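Local coordinates for protein probable oxidoreductase (PDB 4B7X) that binds NADP and, as a medium-chain dehydrogenase/reductase, probably catalyses an NADP(H)-dependent oxidation or reduction, at residues V153-A158 against F223-G228; R176-A181 against G198-K203; R243-G248 against E276-M281. One frame throughout, in Å; residues are numbered along the deposited sequence.

Contact 1 of 3, residues V153-A158 against F223-G228. With NAP (NADP nicotinamide-adenine-dinucleotide phosphate), chain T.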
loop_
_atom_site.group_PDB
_atom_site.type_symbol
_atom_site.label_atom_id
_atom_site.label_comp_id
_atom_site.label_asym_id
_atom_site.label_seq_id
_atom_site.Cartn_x
_atom_site.Cartn_y
_atom_site.Cartn_z
ATOM N N VAL H 153 10.390 6.593 12.673
ATOM C CA VAL H 153 9.344 5.581 12.826
ATOM C C VAL H 153 8.173 6.099 13.672
ATOM O O VAL H 153 8.337 6.366 14.875
ATOM C CB VAL H 153 9.921 4.292 13.473
ATOM C CG1 VAL H 153 8.819 3.317 13.849
ATOM C CG2 VAL H 153 10.916 3.616 12.547
ATOM N N VAL H 154 7.006 6.246 13.041
ATOM C CA VAL H 154 5.772 6.663 13.710
ATOM C C VAL H 154 4.829 5.471 13.968
ATOM O O VAL H 154 4.533 4.673 13.062
ATOM C CB VAL H 154 5.044 7.764 12.911
ATOM C CG1 VAL H 154 3.671 8.090 13.504
ATOM C CG2 VAL H 154 5.897 9.026 12.844
ATOM N N ILE H 155 4.351 5.365 15.204
ATOM C CA ILE H 155 3.458 4.278 15.609
ATOM C C ILE H 155 2.135 4.781 16.172
ATOM O O ILE H 155 2.120 5.517 17.167
ATOM C CB ILE H 155 4.131 3.398 16.656
ATOM C CG1 ILE H 155 5.429 2.843 16.086
ATOM C CG2 ILE H 155 3.216 2.254 17.062
ATOM C CD1 ILE H 155 6.488 2.619 17.126
ATOM N N SER H 156 1.029 4.392 15.533
ATOM C CA SER H 156 -0.306 4.603 16.091
ATOM C C SER H 156 -0.698 3.500 17.078
ATOM O O SER H 156 -0.088 2.425 17.116
ATOM C CB SER H 156 -1.350 4.737 14.989
ATOM O OG SER H 156 -1.555 3.513 14.327
ATOM N N GLY H 157 -1.730 3.770 17.877
ATOM C CA GLY H 157 -2.094 2.915 19.019
ATOM C C GLY H 157 -0.880 2.577 19.851
ATOM O O GLY H 157 -0.726 1.439 20.304
ATOM N N ALA H 158 -0.016 3.569 20.061
ATOM C CA ALA H 158 1.370 3.314 20.471
ATOM C C ALA H 158 1.566 2.827 21.898
ATOM O O ALA H 158 2.574 2.196 22.209
ATOM C CB ALA H 158 2.236 4.536 20.203
ATOM N N PHE H 223 3.761 2.466 11.400
ATOM C CA PHE H 223 3.073 1.301 11.913
ATOM C C PHE H 223 1.632 1.694 12.259
ATOM O O PHE H 223 1.398 2.385 13.270
ATOM C CB PHE H 223 3.777 0.828 13.173
ATOM C CG PHE H 223 3.491 -0.599 13.535
ATOM C CD1 PHE H 223 2.253 -0.974 14.061
ATOM C CD2 PHE H 223 4.482 -1.569 13.401
ATOM C CE1 PHE H 223 2.002 -2.289 14.414
ATOM C CE2 PHE H 223 4.235 -2.883 13.762
ATOM C CZ PHE H 223 2.992 -3.245 14.261
ATOM N N ASP H 224 0.677 1.277 11.427
ATOM C CA ASP H 224 -0.724 1.669 11.635
ATOM C C ASP H 224 -1.538 0.595 12.349
ATOM O O ASP H 224 -1.725 -0.517 11.844
ATOM C CB ASP H 224 -1.402 2.073 10.327
ATOM C CG ASP H 224 -2.734 2.787 10.549
ATOM O OD1 ASP H 224 -3.039 3.208 11.702
ATOM O OD2 ASP H 224 -3.469 2.943 9.547
ATOM N N ASN H 225 -2.015 0.954 13.535
ATOM C CA ASN H 225 -2.868 0.096 14.350
ATOM C C ASN H 225 -4.312 0.632 14.363
ATOM O O ASN H 225 -5.223 -0.031 14.861
ATOM C CB ASN H 225 -2.319 0.027 15.781
ATOM C CG ASN H 225 -1.161 -0.954 15.926
ATOM O OD1 ASN H 225 -1.254 -2.099 15.491
ATOM N ND2 ASN H 225 -0.069 -0.515 16.557
ATOM N N VAL H 226 -4.514 1.820 13.790
ATOM C CA VAL H 226 -5.722 2.622 14.068
ATOM C C VAL H 226 -6.557 2.990 12.842
ATOM O O VAL H 226 -7.792 2.958 12.892
ATOM C CB VAL H 226 -5.368 3.912 14.866
ATOM C CG1 VAL H 226 -6.576 4.834 14.990
ATOM C CG2 VAL H 226 -4.845 3.554 16.251
ATOM N N GLY H 227 -5.887 3.334 11.745
ATOM C CA GLY H 227 -6.573 3.751 10.532
ATOM C C GLY H 227 -7.239 5.105 10.729
ATOM O O GLY H 227 -6.756 5.936 11.500
ATOM N N GLY H 228 -8.338 5.323 10.017
ATOM C CA GLY H 228 -9.112 6.554 10.123
ATOM C C GLY H 228 -8.341 7.802 9.742
ATOM O O GLY H 228 -7.444 7.757 8.893
HETATM P PA NAP T . -4.276 -2.200 22.078
HETATM O O1A NAP T . -3.345 -2.696 23.286
HETATM O O2A NAP T . -3.541 -1.248 21.207
HETATM O O5B NAP T . -5.639 -1.617 22.653
HETATM C C5B NAP T . -6.474 -0.879 21.749
HETATM C C4B NAP T . -6.052 0.601 21.687
HETATM O O4B NAP T . -6.592 1.169 20.479
HETATM C C3B NAP T . -6.737 1.400 22.809
HETATM O O3B NAP T . -5.923 1.377 24.004
HETATM C C2B NAP T . -6.788 2.804 22.229
HETATM O O2B NAP T . -5.575 3.446 22.558
HETATM C C1B NAP T . -6.735 2.604 20.717
HETATM N N9A NAP T . -7.973 3.057 20.084
HETATM C C8A NAP T . -9.175 2.475 20.183
HETATM N N7A NAP T . -10.057 3.161 19.450
HETATM C C5A NAP T . -9.406 4.172 18.882
HETATM C C6A NAP T . -9.786 5.199 18.038
HETATM N N6A NAP T . -11.046 5.293 17.637
HETATM N N1A NAP T . -8.872 6.093 17.633
HETATM C C2A NAP T . -7.610 6.000 18.028
HETATM N N3A NAP T . -7.200 5.031 18.835
HETATM C C4A NAP T . -8.082 4.108 19.277
HETATM O O3 NAP T . -4.683 -3.501 21.220
HETATM P PN NAP T . -3.546 -4.331 20.440
HETATM O O1N NAP T . -3.729 -5.736 20.836
HETATM O O2N NAP T . -2.197 -3.723 20.601
HETATM O O5D NAP T . -4.103 -4.106 18.964
HETATM C C5D NAP T . -3.647 -3.018 18.172
HETATM C C4D NAP T . -3.992 -3.204 16.679
HETATM O O4D NAP T . -3.277 -4.334 16.089
HETATM C C3D NAP T . -5.480 -3.466 16.455
HETATM O O3D NAP T . -5.822 -2.760 15.283
HETATM C C2D NAP T . -5.558 -4.973 16.181
HETATM O O2D NAP T . -6.688 -5.286 15.343
HETATM C C1D NAP T . -4.275 -5.174 15.403
HETATM N N1N NAP T . -3.738 -6.544 15.374
HETATM C C2N NAP T . -3.385 -7.040 14.118
HETATM C C3N NAP T . -2.862 -8.316 13.983
HETATM C C7N NAP T . -2.490 -8.800 12.571
HETATM O O7N NAP T . -1.915 -9.868 12.406
HETATM N N7N NAP T . -2.768 -7.945 11.579
HETATM C C4N NAP T . -2.668 -9.097 15.129
HETATM C C5N NAP T . -3.012 -8.601 16.396
HETATM C C6N NAP T . -3.544 -7.323 16.528
HETATM P P2B NAP T . -5.568 4.998 22.985
HETATM O O1X NAP T . -6.501 5.762 21.922
HETATM O O2X NAP T . -6.330 5.049 24.410
HETATM O O3X NAP T . -4.185 5.489 23.072
#
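Two backbone bonds join the strand ends in parallel register: Phe223 N donates a hydrogen bond to Val154 O, and Ser156 N donates one to Phe223 O at 3.0 Å. Ile155 and Phe223 are the paired residues, their CA atoms 4.8 Å apart.

Beyond the strands, polar side chains take over. With chi1 at 70°, Ser156 OG lies between its own N and carbonyl carbon and meets the next turn, where Asn225 N donates to it over 2.7 Å in a nearly straight bond (171°). The Asn225 amide then reaches back, ND2 bonding to Ser156 O at 3.0 Å; that oxygen lies close to the amide plane, although the donor is tilted from the carbonyl plane. The turn itself is held by Asp224, whose OD1 takes Val226 N and Gly227 N from the same face of the carboxylate; the Val226 bond makes an Asx turn and the Gly227 bond extends it to an Asx motif.

Apolar contact is lighter: Ile155 CG1 rests on Phe223 CB at 3.9 Å. The Val226 CG2 methyl lies against the backbone at Gly157 N.

For the cofactor, Asn225 O accepts from nicotinamide-ribose O3D of NADP at 2.8 Å, while Val226 CG1 touches the adenine.

These are the central strands of a Rossmann sheet, flanked by strands 176-181 and 242-246, with Val162 and Ala166 of helix 161-172 packed on the Phe223 side chain.

Contact 2 of 3, residues R176-A181 against G198-K203. With NAP (NADP nicotinamide-adenine-dinucleotide phosphate), chain T.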
loop_
_atom_site.group_PDB
_atom_site.type_symbol
_atom_site.label_atom_id
_atom_site.label_comp_id
_atom_site.label_asym_id
_atom_site.label_seq_id
_atom_site.Cartn_x
_atom_site.Cartn_y
_atom_site.Cartn_z
ATOM N N ARG H 176 14.512 6.814 15.404
ATOM C CA ARG H 176 13.766 7.819 16.130
ATOM C C ARG H 176 12.303 7.391 16.121
ATOM O O ARG H 176 11.693 7.234 15.057
ATOM C CB ARG H 176 13.921 9.206 15.501
ATOM C CG ARG H 176 13.160 10.282 16.259
ATOM C CD ARG H 176 13.516 11.688 15.804
ATOM N NE ARG H 176 13.124 12.687 16.804
ATOM C CZ ARG H 176 13.900 13.082 17.813
ATOM N NH1 ARG H 176 15.116 12.567 17.960
ATOM N NH2 ARG H 176 13.462 13.992 18.674
ATOM N N VAL H 177 11.755 7.214 17.319
ATOM C CA VAL H 177 10.426 6.663 17.507
ATOM C C VAL H 177 9.446 7.698 18.064
ATOM O O VAL H 177 9.659 8.255 19.143
ATOM C CB VAL H 177 10.484 5.444 18.443
ATOM C CG1 VAL H 177 9.114 4.806 18.555
ATOM C CG2 VAL H 177 11.497 4.439 17.926
ATOM N N VAL H 178 8.369 7.931 17.320
ATOM C CA VAL H 178 7.318 8.859 17.701
ATOM C C VAL H 178 6.033 8.060 17.891
ATOM O O VAL H 178 5.606 7.361 16.968
ATOM C CB VAL H 178 7.115 9.932 16.603
ATOM C CG1 VAL H 178 5.906 10.805 16.901
ATOM C CG2 VAL H 178 8.366 10.790 16.448
ATOM N N GLY H 179 5.435 8.156 19.082
ATOM C CA GLY H 179 4.159 7.493 19.390
ATOM C C GLY H 179 2.951 8.412 19.312
ATOM O O GLY H 179 3.022 9.577 19.688
ATOM N N ILE H 180 1.844 7.896 18.787
ATOM C CA ILE H 180 0.577 8.605 18.782
ATOM C C ILE H 180 -0.364 7.829 19.686
ATOM O O ILE H 180 -0.683 6.663 19.424
ATOM C CB ILE H 180 -0.011 8.737 17.368
ATOM C CG1 ILE H 180 0.944 9.548 16.473
ATOM C CG2 ILE H 180 -1.399 9.376 17.425
ATOM C CD1 ILE H 180 0.585 9.536 14.997
ATOM N N ALA H 181 -0.785 8.468 20.770
ATOM C CA ALA H 181 -1.560 7.779 21.800
ATOM C C ALA H 181 -2.603 8.690 22.433
ATOM O O ALA H 181 -2.537 9.919 22.298
ATOM C CB ALA H 181 -0.635 7.204 22.862
ATOM N N GLY H 198 9.498 10.667 21.258
ATOM C CA GLY H 198 8.432 11.662 21.282
ATOM C C GLY H 198 7.055 11.028 21.319
ATOM O O GLY H 198 6.902 9.821 21.073
ATOM N N ALA H 199 6.048 11.839 21.626
ATOM C CA ALA H 199 4.674 11.359 21.678
ATOM C C ALA H 199 3.736 12.441 21.213
ATOM O O ALA H 199 4.016 13.624 21.396
ATOM C CB ALA H 199 4.312 10.905 23.082
ATOM N N ILE H 200 2.640 12.041 20.579
ATOM C CA ILE H 200 1.593 12.978 20.169
ATOM C C ILE H 200 0.256 12.507 20.749
ATOM O O ILE H 200 -0.187 11.386 20.493
ATOM C CB ILE H 200 1.500 13.134 18.628
ATOM C CG1 ILE H 200 2.825 13.630 18.028
ATOM C CG2 ILE H 200 0.365 14.074 18.236
ATOM C CD1 ILE H 200 2.901 13.492 16.518
ATOM N N ASP H 201 -0.364 13.372 21.546
ATOM C CA ASP H 201 -1.664 13.118 22.152
ATOM C C ASP H 201 -2.773 13.543 21.193
ATOM O O ASP H 201 -3.164 14.710 21.165
ATOM C CB ASP H 201 -1.763 13.886 23.477
ATOM C CG ASP H 201 -2.986 13.505 24.310
ATOM O OD1 ASP H 201 -3.923 12.856 23.789
ATOM O OD2 ASP H 201 -3.010 13.885 25.502
ATOM N N TYR H 202 -3.288 12.588 20.415
ATOM C CA TYR H 202 -4.310 12.890 19.408
ATOM C C TYR H 202 -5.621 13.394 20.034
ATOM O O TYR H 202 -6.448 14.012 19.357
ATOM C CB TYR H 202 -4.559 11.682 18.489
ATOM C CG TYR H 202 -5.398 10.572 19.107
ATOM C CD1 TYR H 202 -6.797 10.597 19.021
ATOM C CD2 TYR H 202 -4.801 9.497 19.767
ATOM C CE1 TYR H 202 -7.573 9.593 19.582
ATOM C CE2 TYR H 202 -5.568 8.485 20.330
ATOM C CZ TYR H 202 -6.953 8.542 20.238
ATOM O OH TYR H 202 -7.733 7.552 20.792
ATOM N N LYS H 203 -5.813 13.122 21.321
ATOM C CA LYS H 203 -7.028 13.554 22.013
ATOM C C LYS H 203 -6.984 15.029 22.408
ATOM O O LYS H 203 -8.023 15.681 22.474
ATOM C CB LYS H 203 -7.312 12.670 23.234
ATOM C CG LYS H 203 -8.089 11.392 22.928
ATOM C CD LYS H 203 -7.999 10.412 24.092
ATOM C CE LYS H 203 -8.609 9.052 23.761
ATOM N NZ LYS H 203 -8.268 8.033 24.798
HETATM P PA NAP T . -4.276 -2.200 22.078
HETATM O O1A NAP T . -3.345 -2.696 23.286
HETATM O O2A NAP T . -3.541 -1.248 21.207
HETATM O O5B NAP T . -5.639 -1.617 22.653
HETATM C C5B NAP T . -6.474 -0.879 21.749
HETATM C C4B NAP T . -6.052 0.601 21.687
HETATM O O4B NAP T . -6.592 1.169 20.479
HETATM C C3B NAP T . -6.737 1.400 22.809
HETATM O O3B NAP T . -5.923 1.377 24.004
HETATM C C2B NAP T . -6.788 2.804 22.229
HETATM O O2B NAP T . -5.575 3.446 22.558
HETATM C C1B NAP T . -6.735 2.604 20.717
HETATM N N9A NAP T . -7.973 3.057 20.084
HETATM C C8A NAP T . -9.175 2.475 20.183
HETATM N N7A NAP T . -10.057 3.161 19.450
HETATM C C5A NAP T . -9.406 4.172 18.882
HETATM C C6A NAP T . -9.786 5.199 18.038
HETATM N N6A NAP T . -11.046 5.293 17.637
HETATM N N1A NAP T . -8.872 6.093 17.633
HETATM C C2A NAP T . -7.610 6.000 18.028
HETATM N N3A NAP T . -7.200 5.031 18.835
HETATM C C4A NAP T . -8.082 4.108 19.277
HETATM O O3 NAP T . -4.683 -3.501 21.220
HETATM P PN NAP T . -3.546 -4.331 20.440
HETATM O O1N NAP T . -3.729 -5.736 20.836
HETATM O O2N NAP T . -2.197 -3.723 20.601
HETATM O O5D NAP T . -4.103 -4.106 18.964
HETATM C C5D NAP T . -3.647 -3.018 18.172
HETATM C C4D NAP T . -3.992 -3.204 16.679
HETATM O O4D NAP T . -3.277 -4.334 16.089
HETATM C C3D NAP T . -5.480 -3.466 16.455
HETATM O O3D NAP T . -5.822 -2.760 15.283
HETATM C C2D NAP T . -5.558 -4.973 16.181
HETATM O O2D NAP T . -6.688 -5.286 15.343
HETATM C C1D NAP T . -4.275 -5.174 15.403
HETATM N N1N NAP T . -3.738 -6.544 15.374
HETATM C C2N NAP T . -3.385 -7.040 14.118
HETATM C C3N NAP T . -2.862 -8.316 13.983
HETATM C C7N NAP T . -2.490 -8.800 12.571
HETATM O O7N NAP T . -1.915 -9.868 12.406
HETATM N N7N NAP T . -2.768 -7.945 11.579
HETATM C C4N NAP T . -2.668 -9.097 15.129
HETATM C C5N NAP T . -3.012 -8.601 16.396
HETATM C C6N NAP T . -3.544 -7.323 16.528
HETATM P P2B NAP T . -5.568 4.998 22.985
HETATM O O1X NAP T . -6.501 5.762 21.922
HETATM O O2X NAP T . -6.330 5.049 24.410
HETATM O O3X NAP T . -4.185 5.489 23.072
#
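Gly179 and Ala199 are paired across two parallel strands, 4.5 Å between their CA atoms, in the beta-alpha-beta unit that runs from strand 176-181 through helix 184-194 to strand 198-201 at the edge of the Rossmann sheet. The backbones zip together through Gly198 N to Val177 O, Gly179 N to Gly198 O, Ile200 N to Gly179 O and Ala181 N to Ile200 O, the last at 3.0 Å. The short segments are inclined by 20°, and a fifth bond, Tyr202 N to Ala181 O, is weak.

One face of the pair carries Val178, Ile180 and Ile200; here Val178 CG1 meets Ile200 CD1 at 4.0 Å, with Leu207 and Leu211 of helix 207-214 covering the isoleucines. On the other face, Ala181, Ala199 and Asp201 abut Cys187 of helix 184-194. Asp201 bonds to Asn204 and to the backbone of Gly183 and Lys203, which steadies the turn after the strand.

Tyr202 carries the contact from the sheet to the cofactor. Its CB lies 4.1 Å from Ile180 CG2, the two side chains crossing near a right angle. A chi1 of 77° swings the ring back across the end of the neighbouring strand, bringing CD2 to 3.4 Å from Ala181 O, while CE2 passes the carbonyl carbon of that residue. Lys203 CG covers one ring face near the rim. CZ sits 3.4 Å from adenine C2A of NADP. This corner receives the 2'-phosphate that distinguishes NADP from NAD, and Lys203 NZ approaches O2X at 3.6 Å. At the tip, Tyr202 OH donates to phosphate O1X, which lies at the ring edge close to its plane; the modelled separation is very short and its exact value doubtful.

Contact 3 of 3, residues R243-G248 against E276-M281. With NAP (NADP nicotinamide-adenine-dinucleotide phosphate), chain T.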
loop_
_atom_site.group_PDB
_atom_site.type_symbol
_atom_site.label_atom_id
_atom_site.label_comp_id
_atom_site.label_asym_id
_atom_site.label_seq_id
_atom_site.Cartn_x
_atom_site.Cartn_y
_atom_site.Cartn_z
ATOM N N ARG H 243 7.582 3.122 4.304
ATOM C CA ARG H 243 6.780 1.917 4.423
ATOM C C ARG H 243 5.663 2.149 5.446
ATOM O O ARG H 243 5.922 2.534 6.596
ATOM C CB ARG H 243 7.638 0.706 4.833
ATOM C CG ARG H 243 8.545 0.148 3.729
ATOM C CD ARG H 243 9.794 0.999 3.538
ATOM N NE ARG H 243 10.705 0.816 4.655
ATOM C CZ ARG H 243 11.543 1.729 5.141
ATOM N NH1 ARG H 243 11.633 2.946 4.626
ATOM N NH2 ARG H 243 12.309 1.394 6.154
ATOM N N ILE H 244 4.427 1.954 5.000
ATOM C CA ILE H 244 3.273 1.937 5.888
ATOM C C ILE H 244 2.837 0.491 6.146
ATOM O O ILE H 244 2.319 -0.200 5.253
ATOM C CB ILE H 244 2.104 2.764 5.314
ATOM C CG1 ILE H 244 2.511 4.229 5.212
ATOM C CG2 ILE H 244 0.862 2.623 6.189
ATOM C CD1 ILE H 244 1.573 5.071 4.383
ATOM N N VAL H 245 3.065 0.029 7.366
ATOM C CA VAL H 245 2.600 -1.293 7.757
ATOM C C VAL H 245 1.137 -1.245 8.208
ATOM O O VAL H 245 0.816 -0.639 9.240
ATOM C CB VAL H 245 3.481 -1.908 8.853
ATOM C CG1 VAL H 245 3.026 -3.324 9.167
ATOM C CG2 VAL H 245 4.941 -1.911 8.422
ATOM N N LEU H 246 0.252 -1.885 7.438
ATOM C CA LEU H 246 -1.149 -2.015 7.852
ATOM C C LEU H 246 -1.333 -3.192 8.793
ATOM O O LEU H 246 -1.489 -4.351 8.368
ATOM C CB LEU H 246 -2.086 -2.179 6.661
ATOM C CG LEU H 246 -2.359 -1.006 5.731
ATOM C CD1 LEU H 246 -3.587 -1.349 4.895
ATOM C CD2 LEU H 246 -2.550 0.331 6.451
ATOM N N CYS H 247 -1.321 -2.902 10.076
ATOM C CA CYS H 247 -1.501 -3.942 11.080
ATOM C C CYS H 247 -2.968 -4.006 11.520
ATOM O O CYS H 247 -3.520 -5.087 11.674
ATOM C CB CYS H 247 -0.561 -3.699 12.260
ATOM S SG CYS H 247 -0.715 -4.869 13.629
ATOM N N GLY H 248 -3.604 -2.848 11.670
ATOM C CA GLY H 248 -5.005 -2.786 12.074
ATOM C C GLY H 248 -5.660 -1.449 11.782
ATOM O O GLY H 248 -5.011 -0.518 11.294
ATOM N N GLU H 276 1.490 -1.925 3.101
ATOM C CA GLU H 276 1.364 -3.380 3.101
ATOM C C GLU H 276 0.694 -3.927 4.361
ATOM O O GLU H 276 1.033 -3.526 5.478
ATOM C CB GLU H 276 2.738 -4.036 2.886
ATOM C CG GLU H 276 2.677 -5.549 2.868
ATOM C CD GLU H 276 3.947 -6.224 2.403
ATOM O OE1 GLU H 276 4.875 -5.563 1.895
ATOM O OE2 GLU H 276 4.007 -7.459 2.540
ATOM N N GLY H 277 -0.263 -4.840 4.154
ATOM C CA GLY H 277 -0.987 -5.528 5.237
ATOM C C GLY H 277 -0.296 -6.810 5.652
ATOM O O GLY H 277 0.517 -7.360 4.920
ATOM N N MET H 278 -0.592 -7.277 6.855
ATOM C CA MET H 278 -0.002 -8.504 7.358
ATOM C C MET H 278 -0.935 -9.142 8.366
ATOM O O MET H 278 -1.821 -8.480 8.906
ATOM C CB MET H 278 1.377 -8.237 7.983
ATOM C CG MET H 278 1.340 -7.359 9.234
ATOM S SD MET H 278 0.917 -8.311 10.705
ATOM C CE MET H 278 2.397 -9.304 10.887
ATOM N N VAL H 279 -0.710 -10.430 8.619
ATOM C CA VAL H 279 -1.512 -11.232 9.526
ATOM C C VAL H 279 -0.503 -12.133 10.255
ATOM O O VAL H 279 0.285 -12.865 9.631
ATOM C CB VAL H 279 -2.610 -12.026 8.763
ATOM C CG1 VAL H 279 -3.106 -13.228 9.550
ATOM C CG2 VAL H 279 -3.794 -11.128 8.432
ATOM N N VAL H 280 -0.514 -12.064 11.582
ATOM C CA VAL H 280 0.591 -12.608 12.374
ATOM C C VAL H 280 0.740 -14.125 12.203
ATOM O O VAL H 280 1.842 -14.641 12.201
ATOM C CB VAL H 280 0.516 -12.158 13.870
ATOM C CG1 VAL H 280 -0.664 -12.805 14.590
ATOM C CG2 VAL H 280 1.826 -12.457 14.601
ATOM N N MET H 281 -0.374 -14.827 12.021
ATOM C CA MET H 281 -0.346 -16.291 11.864
ATOM C C MET H 281 0.438 -16.784 10.647
ATOM O O MET H 281 0.898 -17.914 10.645
ATOM C CB MET H 281 -1.755 -16.882 11.863
ATOM C CG MET H 281 -2.489 -16.725 13.189
ATOM S SD MET H 281 -1.538 -17.246 14.640
ATOM C CE MET H 281 -1.518 -19.034 14.444
HETATM P PA NAP T . -4.276 -2.200 22.078
HETATM O O1A NAP T . -3.345 -2.696 23.286
HETATM O O2A NAP T . -3.541 -1.248 21.207
HETATM O O5B NAP T . -5.639 -1.617 22.653
HETATM C C5B NAP T . -6.474 -0.879 21.749
HETATM C C4B NAP T . -6.052 0.601 21.687
HETATM O O4B NAP T . -6.592 1.169 20.479
HETATM C C3B NAP T . -6.737 1.400 22.809
HETATM O O3B NAP T . -5.923 1.377 24.004
HETATM C C2B NAP T . -6.788 2.804 22.229
HETATM O O2B NAP T . -5.575 3.446 22.558
HETATM C C1B NAP T . -6.735 2.604 20.717
HETATM N N9A NAP T . -7.973 3.057 20.084
HETATM C C8A NAP T . -9.175 2.475 20.183
HETATM N N7A NAP T . -10.057 3.161 19.450
HETATM C C5A NAP T . -9.406 4.172 18.882
HETATM C C6A NAP T . -9.786 5.199 18.038
HETATM N N6A NAP T . -11.046 5.293 17.637
HETATM N N1A NAP T . -8.872 6.093 17.633
HETATM C C2A NAP T . -7.610 6.000 18.028
HETATM N N3A NAP T . -7.200 5.031 18.835
HETATM C C4A NAP T . -8.082 4.108 19.277
HETATM O O3 NAP T . -4.683 -3.501 21.220
HETATM P PN NAP T . -3.546 -4.331 20.440
HETATM O O1N NAP T . -3.729 -5.736 20.836
HETATM O O2N NAP T . -2.197 -3.723 20.601
HETATM O O5D NAP T . -4.103 -4.106 18.964
HETATM C C5D NAP T . -3.647 -3.018 18.172
HETATM C C4D NAP T . -3.992 -3.204 16.679
HETATM O O4D NAP T . -3.277 -4.334 16.089
HETATM C C3D NAP T . -5.480 -3.466 16.455
HETATM O O3D NAP T . -5.822 -2.760 15.283
HETATM C C2D NAP T . -5.558 -4.973 16.181
HETATM O O2D NAP T . -6.688 -5.286 15.343
HETATM C C1D NAP T . -4.275 -5.174 15.403
HETATM N N1N NAP T . -3.738 -6.544 15.374
HETATM C C2N NAP T . -3.385 -7.040 14.118
HETATM C C3N NAP T . -2.862 -8.316 13.983
HETATM C C7N NAP T . -2.490 -8.800 12.571
HETATM O O7N NAP T . -1.915 -9.868 12.406
HETATM N N7N NAP T . -2.768 -7.945 11.579
HETATM C C4N NAP T . -2.668 -9.097 15.129
HETATM C C5N NAP T . -3.012 -8.601 16.396
HETATM C C6N NAP T . -3.544 -7.323 16.528
HETATM P P2B NAP T . -5.568 4.998 22.985
HETATM O O1X NAP T . -6.501 5.762 21.922
HETATM O O2X NAP T . -6.330 5.049 24.410
HETATM O O3X NAP T . -4.185 5.489 23.072
#
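Leu246 N donates to Glu276 O at 2.7 Å, the donor standing above the carbonyl plane, while Glu276 N reaches back to Ile244 O. With a weak third bond from Met278 N to Leu246 O, these join the last strand of this chain's parallel sheet to its neighbour, Val245 pairing with Glu276 and Leu246 with Gly277.

The side chains divide by torsion. Leu246 turns CG away from its carbonyl carbon (chi1 -71°), and its CB passes Glu276 O at 3.6 Å, close to the CA of Gly277. Glu276 runs fully extended to its carboxylate, where OE1 makes a salt bridge with Arg274 of the second subunit; its backbone also pairs antiparallel with a strand of that subunit, carrying the sheet across the dimer. Met278 folds in the opposite manner: all three of its torsions are near +60 to +80°, so the chain curls rather than stretches. CG grazes Val245 CG1, and SD comes within 3.7 Å of the nicotinamide carboxamide oxygen O7N. Cys247 carries SG opposite its backbone N (chi1 177°), directing the sulfur at the nicotinamide ring, 3.5 Å from C2N.

Past the strands the two segments grip the carboxamide of NADP. Its N7N donates to Cys247 O at 3.0 Å and to Met278 O, whose position is less sure, while Val280 N donates to O7N at 2.7 Å. Gly248 CA lies 3.3 Å from O3D of the nicotinamide ribose, so the backbone itself packs against the sugar.

Cys247 O facing the amide nitrogen and Val280 N facing the oxygen, with Met278 O a possible second acceptor, are consistent with one orientation of the carboxamide. That would fix the group's rotation and probably help set which ring face is turned to the substrate for hydride transfer at C4N.

Overall arrangement
All three contacts belong to one parallel Rossmann sheet and lie at the C-terminal ends of its strands, where NADP binds. Contact 1 is the middle: Ile155 O meets Ile180 N of contact 2 at 2.9 Å, and Asp224 O meets Cys247 N of contact 3 at 3.0 Å. The centres of contacts 1 and 2 are about 9 Å apart and those of 1 and 3 about 11 Å, whereas contacts 2 and 3 do not touch, their nearest atoms about 11 Å apart. The cofactor runs past all three, its 2'-phosphate at contact 2, nicotinamide ribose and adenine against contact 1, and carboxamide at contact 3. Along the chain contact 2 lies inside the loop closed by contact 1, and contact 3 follows.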